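Local structure of phosphoribosylaminoimidazole-succinocarboxamide synthase (Saccharomyces cerevisiae, 1OBD) at residues Gly29-Val34 against Val109-Leu114; Asp71-Leu76 against Glu224-Ile229; Lys217-Ile222 against Leu231-Leu236. The protein catalyses the ATP-dependent joining of L-aspartate to the carboxylate of CAIR to give SAICAR, a step of de novo purine biosynthesis. All blocks are in the same frame, centred on the assembly; numbering follows the deposited sequence. Where two conformers were deposited one is given.

Contact 1: Gly29-Val34 against Val109-Leu114; sequences GTLLFV and VHKHKL. With ATP (adenosine-5'-triphosphate), chain B.
The ring of Phe33 receives Val109 on one face: methyl CG2 sits 4.0 Å from the ring centroid, 25° off the normal, a CH-pi contact displaced toward the rim. At the ring's edge lie Leu31 CD1 and the adenine of ATP, with Phe33 CZ 3.4 Å from ATP N7. His75 meets the same ring edge-to-face. Val109 CG2 takes the place between backbone N and carbonyl carbon (CG1 being at chi1 -53°), which turns it toward Phe33 while it also touches Leu31 CB. Were Phe33 replaced by an alanine, Val109 CG2 would probably lose its aromatic face and a gap would open beside the imidazole half of the adenine.

The backbones run antiparallel. Leu31 and Val109 form a hydrogen-bonded pair, with Leu31 N to Val109 O at 2.8 Å and Val109 N to Leu31 O at 2.9 Å; Lys111 N closes the pairing on Gly29 O. Beyond it the extended Lys111 chain crosses Leu31 at about a right angle, CE lying 3.7 Å from Leu31 CD2, and its NZ goes on to a salt bridge with Glu25. On the face carrying Thr30 and His110, two waters join His110 ND1 to Gly29 O and Thr30 OG1, the latter also hydrogen-bonded to Asp27.

Past Val109, His110 O accepts from ATP N6 at 3.0 Å, and His112 N donates to ATP N1 at 3.3 Å and 169°. This pairing of backbone C=O and N-H two residues apart with N6 and N1 is the classic adenine recognition of an ATP pocket, here set at the edge of an antiparallel sheet.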
loop_
_atom_site.group_PDB
_atom_site.type_symbol
_atom_site.label_atom_id
_atom_site.label_comp_id
_atom_site.label_asym_id
_atom_site.label_seq_id
_atom_site.Cartn_x
_atom_site.Cartn_y
_atom_site.Cartn_z
ATOM N N GLY A 29 -17.311 11.413 11.694
ATOM C CA GLY A 29 -17.407 10.343 10.695
ATOM C C GLY A 29 -16.319 10.326 9.643
ATOM O O GLY A 29 -16.382 9.500 8.773
ATOM N N THR A 30 -15.309 11.193 9.736
ATOM C CA THR A 30 -14.438 11.455 8.595
ATOM C C THR A 30 -13.008 11.655 9.015
ATOM O O THR A 30 -12.756 12.344 9.996
ATOM C CB THR A 30 -14.921 12.708 7.864
ATOM O OG1 THR A 30 -16.347 12.657 7.683
ATOM C CG2 THR A 30 -14.330 12.838 6.512
ATOM N N LEU A 31 -12.103 11.090 8.229
ATOM C CA LEU A 31 -10.661 11.221 8.407
ATOM C C LEU A 31 -10.043 11.835 7.170
ATOM O O LEU A 31 -10.617 11.797 6.078
ATOM C CB LEU A 31 -10.021 9.865 8.655
ATOM C CG LEU A 31 -10.518 9.107 9.875
ATOM C CD1 LEU A 31 -9.899 7.665 9.901
ATOM C CD2 LEU A 31 -10.178 9.845 11.162
ATOM N N LEU A 32 -8.858 12.395 7.361
ATOM C CA LEU A 32 -8.041 12.957 6.287
ATOM C C LEU A 32 -6.723 12.200 6.274
ATOM O O LEU A 32 -5.973 12.205 7.265
ATOM C CB LEU A 32 -7.787 14.435 6.513
ATOM C CG LEU A 32 -6.994 15.162 5.442
ATOM C CD1 LEU A 32 -7.831 15.222 4.160
ATOM C CD2 LEU A 32 -6.602 16.555 5.926
ATOM N N PHE A 33 -6.449 11.504 5.186
ATOM C CA PHE A 33 -5.226 10.712 5.011
ATOM C C PHE A 33 -4.248 11.501 4.174
ATOM O O PHE A 33 -4.516 11.702 2.991
ATOM C CB PHE A 33 -5.507 9.400 4.278
ATOM C CG PHE A 33 -6.113 8.289 5.109
ATOM C CD1 PHE A 33 -5.993 6.996 4.685
ATOM C CD2 PHE A 33 -6.825 8.501 6.250
ATOM C CE1 PHE A 33 -6.536 5.941 5.402
ATOM C CE2 PHE A 33 -7.356 7.451 6.982
ATOM C CZ PHE A 33 -7.190 6.176 6.568
ATOM N N VAL A 34 -3.140 11.931 4.764
ATOM C CA VAL A 34 -2.162 12.739 4.072
ATOM C C VAL A 34 -0.914 11.886 3.844
ATOM O O VAL A 34 -0.224 11.500 4.767
ATOM C CB VAL A 34 -1.826 14.028 4.828
ATOM C CG1 VAL A 34 -0.932 14.907 3.959
ATOM C CG2 VAL A 34 -3.044 14.780 5.321
ATOM N N VAL A 109 -11.810 10.516 3.788
ATOM C CA VAL A 109 -12.335 9.160 3.871
ATOM C C VAL A 109 -13.345 9.012 5.000
ATOM O O VAL A 109 -13.240 9.663 6.040
ATOM C CB VAL A 109 -11.217 8.108 3.954
ATOM C CG1 VAL A 109 -10.212 8.247 2.851
ATOM C CG2 VAL A 109 -10.529 8.110 5.291
ATOM N N HIS A 110 -14.335 8.165 4.764
ATOM C CA HIS A 110 -15.275 7.799 5.798
ATOM C C HIS A 110 -14.612 6.871 6.795
ATOM O O HIS A 110 -13.922 5.900 6.410
ATOM C CB HIS A 110 -16.459 7.032 5.161
ATOM C CG HIS A 110 -17.319 7.852 4.250
ATOM N ND1 HIS A 110 -18.124 8.868 4.704
ATOM C CD2 HIS A 110 -17.511 7.794 2.903
ATOM C CE1 HIS A 110 -18.764 9.414 3.682
ATOM N NE2 HIS A 110 -18.410 8.785 2.577
ATOM N N LYS A 111 -14.837 7.150 8.078
ATOM C CA LYS A 111 -14.475 6.259 9.163
ATOM C C LYS A 111 -15.297 5.054 9.085
ATOM O O LYS A 111 -16.535 5.143 9.089
ATOM C CB LYS A 111 -14.871 6.855 10.489
ATOM C CG LYS A 111 -13.882 7.709 10.993
ATOM C CD LYS A 111 -14.197 8.062 12.458
ATOM C CE LYS A 111 -13.436 9.281 12.861
ATOM N NZ LYS A 111 -13.940 9.767 14.172
ATOM N N HIS A 112 -14.653 3.915 9.026
ATOM C CA HIS A 112 -15.379 2.689 9.038
ATOM C C HIS A 112 -14.929 1.838 10.200
ATOM O O HIS A 112 -13.832 2.015 10.750
ATOM C CB HIS A 112 -15.166 1.946 7.703
ATOM C CG HIS A 112 -16.073 2.440 6.611
ATOM N ND1 HIS A 112 -17.422 2.187 6.581
ATOM C CD2 HIS A 112 -15.816 3.188 5.518
ATOM C CE1 HIS A 112 -17.960 2.754 5.521
ATOM N NE2 HIS A 112 -16.997 3.356 4.845
ATOM N N LYS A 113 -15.789 0.897 10.537
ATOM C CA LYS A 113 -15.341 -0.148 11.426
ATOM C C LYS A 113 -14.413 -1.075 10.689
ATOM O O LYS A 113 -14.817 -1.666 9.717
ATOM C CB LYS A 113 -16.496 -0.927 11.970
ATOM C CG LYS A 113 -16.047 -2.022 12.920
ATOM C CD LYS A 113 -17.212 -2.685 13.601
ATOM C CE LYS A 113 -17.884 -1.807 14.614
ATOM N NZ LYS A 113 -18.801 -2.668 15.461
ATOM N N LEU A 114 -13.159 -1.223 11.093
ATOM C CA LEU A 114 -12.229 -2.025 10.357
ATOM C C LEU A 114 -12.371 -3.450 10.841
ATOM O O LEU A 114 -12.764 -3.756 11.963
ATOM C CB LEU A 114 -10.750 -1.556 10.447
ATOM C CG LEU A 114 -10.220 -0.667 9.300
ATOM C CD1 LEU A 114 -9.513 -1.593 8.250
ATOM C CD2 LEU A 114 -11.272 0.343 8.738
HETATM P PG ATP B . 2.175 1.892 8.307
HETATM O O1G ATP B . 2.976 2.976 7.666
HETATM O O2G ATP B . 1.002 1.435 7.416
HETATM O O3G ATP B . 3.111 0.715 8.611
HETATM P PB ATP B . 0.130 2.752 10.043
HETATM O O1B ATP B . 0.054 3.179 11.457
HETATM O O2B ATP B . -0.806 1.610 9.674
HETATM O O3B ATP B . 1.641 2.421 9.740
HETATM P PA ATP B . -1.224 4.246 7.996
HETATM O O1A ATP B . -0.721 5.313 7.117
HETATM O O2A ATP B . -1.460 2.938 7.258
HETATM O O3A ATP B . -0.137 4.033 9.130
HETATM O "O5'" ATP B . -2.505 4.754 8.787
HETATM C "C5'" ATP B . -3.776 4.271 8.432
HETATM C "C4'" ATP B . -4.533 3.929 9.701
HETATM O "O4'" ATP B . -5.908 4.061 9.454
HETATM C "C3'" ATP B . -4.308 2.489 10.059
HETATM O "O3'" ATP B . -4.459 2.398 11.473
HETATM C "C2'" ATP B . -5.413 1.781 9.272
HETATM O "O2'" ATP B . -5.815 0.516 9.702
HETATM C "C1'" ATP B . -6.534 2.776 9.482
HETATM N N9 ATP B . -7.586 2.954 8.456
HETATM C C8 ATP B . -7.384 2.758 7.118
HETATM N N7 ATP B . -8.506 3.085 6.507
HETATM C C5 ATP B . -9.470 3.463 7.397
HETATM C C6 ATP B . -10.804 3.881 7.350
HETATM N N6 ATP B . -11.475 4.221 6.263
HETATM N N1 ATP B . -11.450 4.170 8.525
HETATM C C2 ATP B . -10.812 4.089 9.724
HETATM N N3 ATP B . -9.513 3.680 9.799
HETATM C C4 ATP B . -8.861 3.376 8.651
HETATM O O HOH W 1 -18.649 8.552 7.501
HETATM O O HOH W 2 -17.986 11.062 6.263
#

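Contact 2: Asp71-Leu76 against Glu224-Ile229. With ATP (adenosine-5'-triphosphate), chain B; SO4 (sulfate ion), chain D.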
loop_
_atom_site.group_PDB
_atom_site.type_symbol
_atom_site.label_atom_id
_atom_site.label_comp_id
_atom_site.label_asym_id
_atom_site.label_seq_id
_atom_site.Cartn_x
_atom_site.Cartn_y
_atom_site.Cartn_z
ATOM N N ASP A 71 -16.345 -3.403 -8.406
ATOM C CA ASP A 71 -16.002 -4.592 -7.687
ATOM C C ASP A 71 -16.114 -4.520 -6.166
ATOM O O ASP A 71 -16.316 -5.517 -5.513
ATOM C CB ASP A 71 -14.579 -4.988 -8.024
ATOM C CG ASP A 71 -14.345 -5.100 -9.504
ATOM O OD1 ASP A 71 -14.978 -5.988 -10.091
ATOM O OD2 ASP A 71 -13.575 -4.350 -10.125
ATOM N N VAL A 72 -15.933 -3.323 -5.608
ATOM C CA VAL A 72 -15.937 -3.174 -4.155
ATOM C C VAL A 72 -16.244 -1.721 -3.833
ATOM O O VAL A 72 -15.782 -0.806 -4.524
ATOM C CB VAL A 72 -14.590 -3.638 -3.550
ATOM C CG1 VAL A 72 -13.446 -2.723 -3.973
ATOM C CG2 VAL A 72 -14.738 -3.798 -2.063
ATOM N N ARG A 73 -17.019 -1.530 -2.787
ATOM C CA ARG A 73 -17.208 -0.198 -2.204
ATOM C C ARG A 73 -15.920 0.211 -1.527
ATOM O O ARG A 73 -15.217 -0.618 -1.012
ATOM C CB ARG A 73 -18.283 -0.210 -1.136
ATOM C CG ARG A 73 -19.686 -0.232 -1.634
ATOM C CD ARG A 73 -20.648 -0.093 -0.494
ATOM N NE ARG A 73 -20.448 1.143 0.274
ATOM C CZ ARG A 73 -20.893 1.373 1.510
ATOM N NH1 ARG A 73 -21.585 0.455 2.173
ATOM N NH2 ARG A 73 -20.644 2.540 2.094
ATOM N N ASN A 74 -15.667 1.500 -1.500
ATOM C CA ASN A 74 -14.449 2.016 -0.870
ATOM C C ASN A 74 -14.768 3.145 0.109
ATOM O O ASN A 74 -15.865 3.649 0.167
ATOM C CB ASN A 74 -13.393 2.454 -1.892
ATOM C CG ASN A 74 -13.853 3.607 -2.711
ATOM O OD1 ASN A 74 -14.137 4.689 -2.176
ATOM N ND2 ASN A 74 -13.942 3.423 -4.012
ATOM N N HIS A 75 -13.769 3.539 0.884
ATOM C CA HIS A 75 -13.942 4.536 1.947
ATOM C C HIS A 75 -13.915 5.976 1.487
ATOM O O HIS A 75 -14.073 6.868 2.320
ATOM C CB HIS A 75 -12.912 4.334 3.098
ATOM C CG HIS A 75 -11.461 4.543 2.714
ATOM N ND1 HIS A 75 -10.435 4.505 3.649
ATOM C CD2 HIS A 75 -10.864 4.789 1.517
ATOM C CE1 HIS A 75 -9.286 4.733 3.038
ATOM N NE2 HIS A 75 -9.505 4.906 1.751
ATOM N N LEU A 76 -13.696 6.246 0.200
ATOM C CA LEU A 76 -13.596 7.649 -0.199
ATOM C C LEU A 76 -14.899 8.394 0.001
ATOM O O LEU A 76 -15.972 7.908 -0.346
ATOM C CB LEU A 76 -13.210 7.792 -1.657
ATOM C CG LEU A 76 -11.872 7.163 -2.038
ATOM C CD1 LEU A 76 -11.656 7.194 -3.574
ATOM C CD2 LEU A 76 -10.706 7.790 -1.315
ATOM N N GLU A 224 -21.888 -2.225 8.811
ATOM C CA GLU A 224 -22.780 -3.188 9.445
ATOM C C GLU A 224 -24.248 -2.975 9.086
ATOM O O GLU A 224 -25.026 -3.916 9.187
ATOM C CB GLU A 224 -22.600 -3.162 10.957
ATOM C CG GLU A 224 -21.228 -3.619 11.383
ATOM C CD GLU A 224 -20.904 -3.305 12.823
ATOM O OE1 GLU A 224 -20.452 -4.229 13.523
ATOM O OE2 GLU A 224 -21.084 -2.138 13.239
ATOM N N LYS A 225 -24.609 -1.773 8.664
ATOM C CA LYS A 225 -25.983 -1.450 8.267
ATOM C C LYS A 225 -26.349 -2.084 6.933
ATOM O O LYS A 225 -27.514 -2.381 6.697
ATOM C CB LYS A 225 -26.183 0.067 8.180
ATOM C CG LYS A 225 -26.020 0.820 9.499
ATOM C CD LYS A 225 -26.359 2.318 9.347
ATOM C CE LYS A 225 -25.404 3.226 10.130
ATOM N NZ LYS A 225 -25.829 4.669 10.113
ATOM N N THR A 226 -25.369 -2.283 6.052
ATOM C CA THR A 226 -25.607 -2.875 4.751
ATOM C C THR A 226 -24.905 -4.205 4.600
ATOM O O THR A 226 -25.050 -4.857 3.572
ATOM C CB THR A 226 -25.115 -1.949 3.618
ATOM O OG1 THR A 226 -23.684 -1.791 3.728
ATOM C CG2 THR A 226 -25.694 -0.544 3.724
ATOM N N ASN A 227 -24.136 -4.617 5.601
ATOM C CA ASN A 227 -23.343 -5.844 5.519
ATOM C C ASN A 227 -22.439 -5.882 4.293
ATOM O O ASN A 227 -22.304 -6.899 3.616
ATOM C CB ASN A 227 -24.258 -7.096 5.553
ATOM C CG ASN A 227 -23.490 -8.387 5.809
ATOM O OD1 ASN A 227 -23.879 -9.480 5.341
ATOM N ND2 ASN A 227 -22.410 -8.290 6.528
ATOM N N GLU A 228 -21.797 -4.764 4.010
ATOM C CA GLU A 228 -20.898 -4.669 2.884
ATOM C C GLU A 228 -19.474 -4.499 3.364
ATOM O O GLU A 228 -19.186 -3.735 4.261
ATOM C CB GLU A 228 -21.202 -3.468 2.019
ATOM C CG GLU A 228 -22.482 -3.523 1.198
ATOM C CD GLU A 228 -22.695 -2.213 0.479
ATOM O OE1 GLU A 228 -22.568 -2.149 -0.772
ATOM O OE2 GLU A 228 -22.971 -1.211 1.162
ATOM N N ILE A 229 -18.592 -5.240 2.758
ATOM C CA ILE A 229 -17.174 -5.072 2.951
ATOM C C ILE A 229 -16.703 -3.855 2.161
ATOM O O ILE A 229 -17.104 -3.607 1.020
ATOM C CB ILE A 229 -16.412 -6.354 2.627
ATOM C CG1 ILE A 229 -16.811 -7.463 3.609
ATOM C CG2 ILE A 229 -14.925 -6.119 2.736
ATOM C CD1 ILE A 229 -16.569 -8.853 3.046
HETATM P PG ATP B . 2.175 1.892 8.307
HETATM O O1G ATP B . 2.976 2.976 7.666
HETATM O O2G ATP B . 1.002 1.435 7.416
HETATM O O3G ATP B . 3.111 0.715 8.611
HETATM P PB ATP B . 0.130 2.752 10.043
HETATM O O1B ATP B . 0.054 3.179 11.457
HETATM O O2B ATP B . -0.806 1.610 9.674
HETATM O O3B ATP B . 1.641 2.421 9.740
HETATM P PA ATP B . -1.224 4.246 7.996
HETATM O O1A ATP B . -0.721 5.313 7.117
HETATM O O2A ATP B . -1.460 2.938 7.258
HETATM O O3A ATP B . -0.137 4.033 9.130
HETATM O "O5'" ATP B . -2.505 4.754 8.787
HETATM C "C5'" ATP B . -3.776 4.271 8.432
HETATM C "C4'" ATP B . -4.533 3.929 9.701
HETATM O "O4'" ATP B . -5.908 4.061 9.454
HETATM C "C3'" ATP B . -4.308 2.489 10.059
HETATM O "O3'" ATP B . -4.459 2.398 11.473
HETATM C "C2'" ATP B . -5.413 1.781 9.272
HETATM O "O2'" ATP B . -5.815 0.516 9.702
HETATM C "C1'" ATP B . -6.534 2.776 9.482
HETATM N N9 ATP B . -7.586 2.954 8.456
HETATM C C8 ATP B . -7.384 2.758 7.118
HETATM N N7 ATP B . -8.506 3.085 6.507
HETATM C C5 ATP B . -9.470 3.463 7.397
HETATM C C6 ATP B . -10.804 3.881 7.350
HETATM N N6 ATP B . -11.475 4.221 6.263
HETATM N N1 ATP B . -11.450 4.170 8.525
HETATM C C2 ATP B . -10.812 4.089 9.724
HETATM N N3 ATP B . -9.513 3.680 9.799
HETATM C C4 ATP B . -8.861 3.376 8.651
HETATM S S SO4 D . -20.092 5.686 0.086
HETATM O O1 SO4 D . -19.726 5.841 1.499
HETATM O O2 SO4 D . -19.419 4.465 -0.399
HETATM O O3 SO4 D . -21.555 5.547 -0.145
HETATM O O4 SO4 D . -19.552 6.807 -0.695
HETATM O O HOH W 3 -18.125 -3.839 -1.438
#
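Arg73 and Glu228 cross at about a right angle, with the guanidinium and carboxylate planes turned 38° from each other. NH1 of Arg73 forms a salt bridge with Glu228 OE2, modelled at 2.4 Å; that length is doubtful, since Arg73 was deposited in two conformers. The arginine chain bends at chi3 (58°), which swings the guanidinium round to bring NH1 to the acid. Thr226 OG1 donates to the same OE2 at 2.7 Å, on the anti lone pair, and lies at the edge of the guanidinium. Asp223 gives NH1 a second acidic partner, while NH2 makes weak hydrogen bonds to a sulfate that probably came from the crystallisation liquor.

These groups sit at the turn of the hairpin between strands 211-223 and 228-245, where Asn227 and Glu228 opposite Asp223 form a G1 beta bulge. Short strand 73-74 runs parallel to 228-245 at the rim of the mixed sheet.

Nearer the sheet, a water bridges Arg73 N (2.9 Å) and Ile229 O (2.7 Å), while Val72 CG2 rests against that carbonyl. Farther along, Asn74 OD1 takes Leu76 N in plane, on a lone pair, as an Asx turn. His75 then turns its ring edge to the adenine, ND1 accepting from ATP N6 at 2.8 Å.

Contact 3: Lys217-Ile222 against Leu231-Leu236; sequences KFEFGI and LVDEVL. With MG (magnesium ion), chain F; ATP (adenosine-5'-triphosphate), chain B.
This is a buried antiparallel pairing inside the hairpin of strands 211-223 and 228-245, regular at Phe220-Leu231, then opening to let waters in. Val232 N still reaches Glu219 O at 3.1 Å. One water accepts from Glu219 N and lies 2.7 Å from Val232 O, and another links Lys217 O with Leu236 N.

On the apolar face, Leu231 has CG anti to its backbone N (chi1 -176°), which carries CD1 between two rings, 3.8 Å from both Phe218 CD1 and Phe220 CE1. Val235 CG1 and Leu236 CD1 come to the edge of Phe218.

The other face belongs to the nucleotide. The carboxylates of Glu219 and Asp233 are stacked, their planes 3° apart, with Glu219 OE2 3.7 Å from Asp233 OD1. A water donating to both acids and a salt bridge from Arg21 to Asp233 probably ease this closeness. Glu219 OE2 accepts from ATP O2' at 2.6 Å, and Asp233 N donates to ATP N7.

Leading off the strand pair, well apart from the ATP, Glu234 OE2 binds a magnesium ion at 2.2 Å with Ser61, and OE1 is hydrogen-bonded to Thr237 OG1.

Helix 185-208 packs on Phe218, Phe220 and Leu236, helix 53-67 lies against Leu231 and Val235, and strand 113-122 flanks 211-223.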
loop_
_atom_site.group_PDB
_atom_site.type_symbol
_atom_site.label_atom_id
_atom_site.label_comp_id
_atom_site.label_asym_id
_atom_site.label_seq_id
_atom_site.Cartn_x
_atom_site.Cartn_y
_atom_site.Cartn_z
ATOM N N LYS A 217 -1.044 -6.049 0.273
ATOM C CA LYS A 217 -1.708 -6.007 1.554
ATOM C C LYS A 217 -2.889 -5.075 1.472
ATOM O O LYS A 217 -2.731 -3.867 1.283
ATOM C CB LYS A 217 -0.746 -5.541 2.635
ATOM C CG LYS A 217 -1.321 -5.581 4.006
ATOM C CD LYS A 217 -0.245 -5.272 5.090
ATOM C CE LYS A 217 0.402 -3.914 4.922
ATOM N NZ LYS A 217 -0.589 -2.835 5.236
ATOM N N PHE A 218 -4.060 -5.649 1.654
ATOM C CA PHE A 218 -5.283 -4.882 1.758
ATOM C C PHE A 218 -5.745 -4.788 3.196
ATOM O O PHE A 218 -5.481 -5.683 4.019
ATOM C CB PHE A 218 -6.437 -5.576 1.027
ATOM C CG PHE A 218 -6.296 -5.704 -0.490
ATOM C CD1 PHE A 218 -6.218 -4.601 -1.313
ATOM C CD2 PHE A 218 -6.300 -6.948 -1.099
ATOM C CE1 PHE A 218 -6.120 -4.764 -2.706
ATOM C CE2 PHE A 218 -6.218 -7.087 -2.481
ATOM C CZ PHE A 218 -6.142 -6.020 -3.272
ATOM N N GLU A 219 -6.489 -3.730 3.504
ATOM C CA GLU A 219 -7.292 -3.703 4.695
ATOM C C GLU A 219 -8.726 -3.392 4.290
ATOM O O GLU A 219 -8.993 -2.653 3.325
ATOM C CB GLU A 219 -6.787 -2.687 5.713
ATOM C CG GLU A 219 -5.456 -3.055 6.361
ATOM C CD GLU A 219 -5.019 -2.045 7.406
ATOM O OE1 GLU A 219 -3.869 -2.149 7.884
ATOM O OE2 GLU A 219 -5.809 -1.117 7.714
ATOM N N PHE A 220 -9.641 -3.961 5.049
ATOM C CA PHE A 220 -11.073 -3.840 4.823
ATOM C C PHE A 220 -11.801 -3.350 6.054
ATOM O O PHE A 220 -11.388 -3.624 7.177
ATOM C CB PHE A 220 -11.671 -5.193 4.388
ATOM C CG PHE A 220 -11.135 -5.684 3.085
ATOM C CD1 PHE A 220 -11.650 -5.219 1.903
ATOM C CD2 PHE A 220 -10.117 -6.603 3.047
ATOM C CE1 PHE A 220 -11.179 -5.665 0.710
ATOM C CE2 PHE A 220 -9.615 -7.048 1.856
ATOM C CZ PHE A 220 -10.160 -6.587 0.676
ATOM N N GLY A 221 -12.912 -2.659 5.826
ATOM C CA GLY A 221 -13.879 -2.365 6.845
ATOM C C GLY A 221 -15.166 -3.096 6.562
ATOM O O GLY A 221 -15.304 -3.765 5.549
ATOM N N ILE A 222 -16.125 -2.945 7.470
ATOM C CA ILE A 222 -17.475 -3.524 7.310
ATOM C C ILE A 222 -18.470 -2.443 7.629
ATOM O O ILE A 222 -18.371 -1.785 8.676
ATOM C CB ILE A 222 -17.894 -4.649 8.231
ATOM C CG1 ILE A 222 -16.814 -5.675 8.455
ATOM C CG2 ILE A 222 -19.190 -5.319 7.649
ATOM C CD1 ILE A 222 -17.042 -6.461 9.726
ATOM N N LEU A 231 -13.338 -1.491 0.955
ATOM C CA LEU A 231 -11.919 -1.393 0.754
ATOM C C LEU A 231 -11.477 -0.076 1.353
ATOM O O LEU A 231 -11.991 1.001 1.020
ATOM C CB LEU A 231 -11.602 -1.459 -0.743
ATOM C CG LEU A 231 -10.132 -1.455 -1.157
ATOM C CD1 LEU A 231 -9.405 -2.613 -0.561
ATOM C CD2 LEU A 231 -10.038 -1.354 -2.638
ATOM N N VAL A 232 -10.515 -0.160 2.256
ATOM C CA VAL A 232 -10.020 0.988 2.995
ATOM C C VAL A 232 -8.514 1.037 2.855
ATOM O O VAL A 232 -7.914 0.362 2.052
ATOM C CB VAL A 232 -10.474 0.986 4.464
ATOM C CG1 VAL A 232 -12.023 0.884 4.592
ATOM C CG2 VAL A 232 -9.817 -0.152 5.276
ATOM N N ASP A 233 -7.893 1.866 3.665
ATOM C CA ASP A 233 -6.413 1.957 3.717
ATOM C C ASP A 233 -5.723 2.223 2.345
ATOM O O ASP A 233 -6.289 2.852 1.428
ATOM C CB ASP A 233 -5.907 0.668 4.378
ATOM C CG ASP A 233 -4.572 0.798 5.055
ATOM O OD1 ASP A 233 -4.422 1.727 5.872
ATOM O OD2 ASP A 233 -3.674 -0.033 4.816
ATOM N N GLU A 234 -4.491 1.714 2.183
ATOM C CA GLU A 234 -3.646 1.949 1.013
ATOM C C GLU A 234 -3.993 0.854 -0.011
ATOM O O GLU A 234 -4.113 -0.293 0.397
ATOM C CB GLU A 234 -2.124 1.875 1.387
ATOM C CG GLU A 234 -1.380 3.185 1.646
ATOM C CD GLU A 234 -0.700 3.756 0.402
ATOM O OE1 GLU A 234 0.467 3.390 0.025
ATOM O OE2 GLU A 234 -1.377 4.596 -0.210
ATOM N N VAL A 235 -4.172 1.181 -1.303
ATOM C CA VAL A 235 -4.472 0.149 -2.312
ATOM C C VAL A 235 -3.434 0.079 -3.446
ATOM O O VAL A 235 -3.273 1.028 -4.224
ATOM C CB VAL A 235 -5.886 0.416 -2.888
ATOM C CG1 VAL A 235 -6.248 -0.582 -3.937
ATOM C CG2 VAL A 235 -6.881 0.485 -1.734
ATOM N N LEU A 236 -2.750 -1.058 -3.503
ATOM C CA LEU A 236 -1.909 -1.450 -4.625
ATOM C C LEU A 236 -0.846 -0.405 -4.987
ATOM O O LEU A 236 -0.590 -0.098 -6.149
ATOM C CB LEU A 236 -2.773 -1.865 -5.816
ATOM C CG LEU A 236 -3.465 -3.201 -5.557
ATOM C CD1 LEU A 236 -4.714 -3.320 -6.360
ATOM C CD2 LEU A 236 -2.532 -4.376 -5.900
HETATM MG MG MG F . -3.228 3.754 -1.013
HETATM P PG ATP B . 2.175 1.892 8.307
HETATM O O1G ATP B . 2.976 2.976 7.666
HETATM O O2G ATP B . 1.002 1.435 7.416
HETATM O O3G ATP B . 3.111 0.715 8.611
HETATM P PB ATP B . 0.130 2.752 10.043
HETATM O O1B ATP B . 0.054 3.179 11.457
HETATM O O2B ATP B . -0.806 1.610 9.674
HETATM O O3B ATP B . 1.641 2.421 9.740
HETATM P PA ATP B . -1.224 4.246 7.996
HETATM O O1A ATP B . -0.721 5.313 7.117
HETATM O O2A ATP B . -1.460 2.938 7.258
HETATM O O3A ATP B . -0.137 4.033 9.130
HETATM O "O5'" ATP B . -2.505 4.754 8.787
HETATM C "C5'" ATP B . -3.776 4.271 8.432
HETATM C "C4'" ATP B . -4.533 3.929 9.701
HETATM O "O4'" ATP B . -5.908 4.061 9.454
HETATM C "C3'" ATP B . -4.308 2.489 10.059
HETATM O "O3'" ATP B . -4.459 2.398 11.473
HETATM C "C2'" ATP B . -5.413 1.781 9.272
HETATM O "O2'" ATP B . -5.815 0.516 9.702
HETATM C "C1'" ATP B . -6.534 2.776 9.482
HETATM N N9 ATP B . -7.586 2.954 8.456
HETATM C C8 ATP B . -7.384 2.758 7.118
HETATM N N7 ATP B . -8.506 3.085 6.507
HETATM C C5 ATP B . -9.470 3.463 7.397
HETATM C C6 ATP B . -10.804 3.881 7.350
HETATM N N6 ATP B . -11.475 4.221 6.263
HETATM N N1 ATP B . -11.450 4.170 8.525
HETATM C C2 ATP B . -10.812 4.089 9.724
HETATM N N3 ATP B . -9.513 3.680 9.799
HETATM C C4 ATP B . -8.861 3.376 8.651
HETATM O O HOH W 4 -2.624 -2.913 -1.308
HETATM O O HOH W 5 -2.268 -2.037 3.482
HETATM O O HOH W 6 -6.422 -1.814 1.279
HETATM O O HOH W 7 -2.783 0.500 7.720
#

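The three contacts close round one ATP, their centres 11 to 13 Å apart. Contacts 2 and 3 share strand 228-245 of the mixed sheet, and strand 113-122 brings the end of contact 1 into that sheet next to 211-223, where Lys113 O meets Ile222 N. Contact 1 otherwise belongs to the separate four-stranded antiparallel sheet, so Val109-Leu114 passes from one sheet to the other across the adenine. Along the chain, contact 1 closes before contact 3 opens, whereas the segments of contact 2 alternate with those of both others. His75 of contact 2 ties in both neighbours, by backbone bonds to His110 and Leu231. The nucleotide pocket is thus assembled from segments early in the chain and one hairpin much later.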